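Alanine racemase (Acinetobacter baumannii, PDB 4QHR) belongs to the alanine racemase family, whose two-domain chains join an N-terminal TIM-type barrel to a C-terminal domain rich in beta strands. Local coordinates at residues K121-L126 against F205-P210. Residues are numbered along the deposited sequence; the frame is centred on the assembly and turned at random.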
loop_
_atom_site.group_PDB
_atom_site.type_symbol
_atom_site.label_atom_id
_atom_site.label_comp_id
_atom_site.label_asym_id
_atom_site.label_seq_id
_atom_site.Cartn_x
_atom_site.Cartn_y
_atom_site.Cartn_z
ATOM N N LYS A 121 9.931 -7.186 32.635
ATOM C CA LYS A 121 10.866 -6.086 32.664
ATOM C C LYS A 121 10.219 -4.878 32.078
ATOM O O LYS A 121 9.210 -4.970 31.348
ATOM C CB LYS A 121 12.167 -6.389 31.905
ATOM C CG LYS A 121 12.841 -7.710 32.301
ATOM C CD LYS A 121 14.071 -8.073 31.475
ATOM C CE LYS A 121 13.805 -8.289 30.013
ATOM N NZ LYS A 121 13.009 -9.523 29.684
ATOM N N VAL A 122 10.785 -3.724 32.388
ATOM C CA VAL A 122 10.331 -2.478 31.796
ATOM C C VAL A 122 11.488 -1.978 30.944
ATOM O O VAL A 122 12.660 -1.962 31.404
ATOM C CB VAL A 122 9.865 -1.459 32.846
ATOM C CG1 VAL A 122 10.864 -1.299 33.934
ATOM C CG2 VAL A 122 9.572 -0.098 32.207
ATOM N N TRP A 123 11.179 -1.628 29.709
ATOM C CA TRP A 123 12.163 -1.111 28.766
ATOM C C TRP A 123 12.122 0.426 28.811
ATOM O O TRP A 123 11.097 1.021 28.542
ATOM C CB TRP A 123 11.929 -1.666 27.355
ATOM C CG TRP A 123 12.070 -3.143 27.263
ATOM C CD1 TRP A 123 11.333 -4.078 27.950
ATOM C CD2 TRP A 123 12.934 -3.876 26.401
ATOM N NE1 TRP A 123 11.739 -5.343 27.597
ATOM C CE2 TRP A 123 12.702 -5.247 26.637
ATOM C CE3 TRP A 123 13.892 -3.502 25.448
ATOM C CZ2 TRP A 123 13.404 -6.249 25.968
ATOM C CZ3 TRP A 123 14.592 -4.463 24.789
ATOM C CH2 TRP A 123 14.343 -5.839 25.025
ATOM N N VAL A 124 13.216 1.054 29.217
ATOM C CA VAL A 124 13.224 2.508 29.438
ATOM C C VAL A 124 13.957 3.120 28.273
ATOM O O VAL A 124 15.172 2.915 28.099
ATOM C CB VAL A 124 13.868 2.884 30.779
ATOM C CG1 VAL A 124 13.795 4.380 30.980
ATOM C CG2 VAL A 124 13.191 2.144 31.937
ATOM N N LYS A 125 13.222 3.892 27.481
ATOM C CA LYS A 125 13.692 4.402 26.192
ATOM C C LYS A 125 14.394 5.756 26.377
ATOM O O LYS A 125 13.849 6.659 26.950
ATOM C CB LYS A 125 12.492 4.514 25.231
ATOM C CG LYS A 125 12.682 5.181 23.845
ATOM C CD LYS A 125 13.712 4.523 22.940
ATOM C CE LYS A 125 13.441 4.750 21.425
ATOM N NZ LYS A 125 13.953 6.053 20.940
ATOM N N LEU A 126 15.597 5.845 25.837
ATOM C CA LEU A 126 16.377 7.054 25.787
ATOM C C LEU A 126 16.157 7.789 24.480
ATOM O O LEU A 126 16.221 7.206 23.387
ATOM C CB LEU A 126 17.857 6.689 25.835
ATOM C CG LEU A 126 18.943 7.786 25.747
ATOM C CD1 LEU A 126 18.898 8.700 26.963
ATOM C CD2 LEU A 126 20.314 7.162 25.585
ATOM N N PHE A 205 25.252 -5.852 23.751
ATOM C CA PHE A 205 24.764 -6.066 25.140
ATOM C C PHE A 205 23.791 -7.243 25.260
ATOM O O PHE A 205 24.045 -8.328 24.689
ATOM C CB PHE A 205 24.234 -4.756 25.701
ATOM C CG PHE A 205 25.267 -3.671 25.723
ATOM C CD1 PHE A 205 26.383 -3.800 26.562
ATOM C CD2 PHE A 205 25.173 -2.553 24.899
ATOM C CE1 PHE A 205 27.379 -2.829 26.597
ATOM C CE2 PHE A 205 26.156 -1.564 24.954
ATOM C CZ PHE A 205 27.267 -1.719 25.788
ATOM N N ASP A 206 22.661 -7.060 25.950
ATOM C CA ASP A 206 21.811 -8.201 26.328
ATOM C C ASP A 206 20.744 -8.585 25.289
ATOM O O ASP A 206 20.387 -9.756 25.167
ATOM C CB ASP A 206 21.169 -7.875 27.656
ATOM C CG ASP A 206 22.214 -7.488 28.697
ATOM O OD1 ASP A 206 22.872 -8.417 29.224
ATOM O OD2 ASP A 206 22.446 -6.301 28.914
ATOM N N TYR A 207 20.226 -7.606 24.566
ATOM C CA TYR A 207 19.191 -7.805 23.559
ATOM C C TYR A 207 19.493 -6.996 22.297
ATOM O O TYR A 207 19.692 -5.813 22.362
ATOM C CB TYR A 207 17.837 -7.331 24.082
ATOM C CG TYR A 207 17.270 -8.131 25.218
ATOM C CD1 TYR A 207 17.584 -7.801 26.542
ATOM C CD2 TYR A 207 16.438 -9.194 24.991
ATOM C CE1 TYR A 207 17.076 -8.539 27.608
ATOM C CE2 TYR A 207 15.914 -9.928 26.051
ATOM C CZ TYR A 207 16.258 -9.597 27.348
ATOM O OH TYR A 207 15.736 -10.296 28.401
ATOM N N VAL A 208 19.484 -7.669 21.147
ATOM C CA VAL A 208 19.480 -7.016 19.847
ATOM C C VAL A 208 18.036 -7.112 19.280
ATOM O O VAL A 208 17.248 -8.031 19.643
ATOM C CB VAL A 208 20.541 -7.647 18.915
ATOM C CG1 VAL A 208 21.929 -7.431 19.505
ATOM C CG2 VAL A 208 20.271 -9.108 18.605
ATOM N N ARG A 209 17.723 -6.194 18.384
ATOM C CA ARG A 209 16.391 -6.031 17.821
ATOM C C ARG A 209 16.421 -5.980 16.299
ATOM O O ARG A 209 16.144 -4.961 15.737
ATOM C CB ARG A 209 15.744 -4.773 18.350
ATOM C CG ARG A 209 15.795 -4.661 19.878
ATOM C CD ARG A 209 14.924 -3.547 20.420
ATOM N NE ARG A 209 15.189 -2.221 19.818
ATOM C CZ ARG A 209 16.033 -1.298 20.265
ATOM N NH1 ARG A 209 16.806 -1.526 21.329
ATOM N NH2 ARG A 209 16.144 -0.136 19.605
ATOM N N PRO A 210 16.754 -7.087 15.649
ATOM C CA PRO A 210 16.674 -7.083 14.222
ATOM C C PRO A 210 15.254 -6.965 13.662
ATOM O O PRO A 210 14.348 -7.675 14.105
ATOM C CB PRO A 210 17.161 -8.458 13.836
ATOM C CG PRO A 210 16.715 -9.311 15.008
ATOM C CD PRO A 210 17.009 -8.436 16.181
#
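Trp123 turns the edge of its indole toward the face of Tyr207, a tilted edge-to-face pair reaching between two strands whose nearest CA atoms, those of these two residues, are still 11.0 Å apart. The centroid of the six-membered ring of Trp123 lies 5.1 Å from that of the Tyr207 ring, with the planes at 59°. Trp123 CH2 does the touching, 3.7 Å from Tyr207 CG, over the part of the phenol ring nearest its own backbone. Two large aromatic side chains suit so wide a gap, and the indole adds a polar N-H: Trp123 NE1 is bonded to Glu96 OE1 on the adjacent strand, which helps to hold the indole's orientation. Glu96 OE2 forms a salt bridge with Lys121 NZ; the long lysine chain, bent at its last two torsions (chi3 -63°, chi4 -69°), also brings Lys121 NZ within 3.1 Å of Tyr207 OH for a weak hydrogen bond. Further along, Arg209 CD lies 4.5 Å from Trp123 CZ3, a loose apolar touch; the guanidinium group of Arg209 hydrogen-bonds Met158 O through NH2 and N1 of the modified residue LLP at position 34 through NE. Inward-pointing strand residues thus fill the TIM-type barrel beside its cofactor-bearing residue.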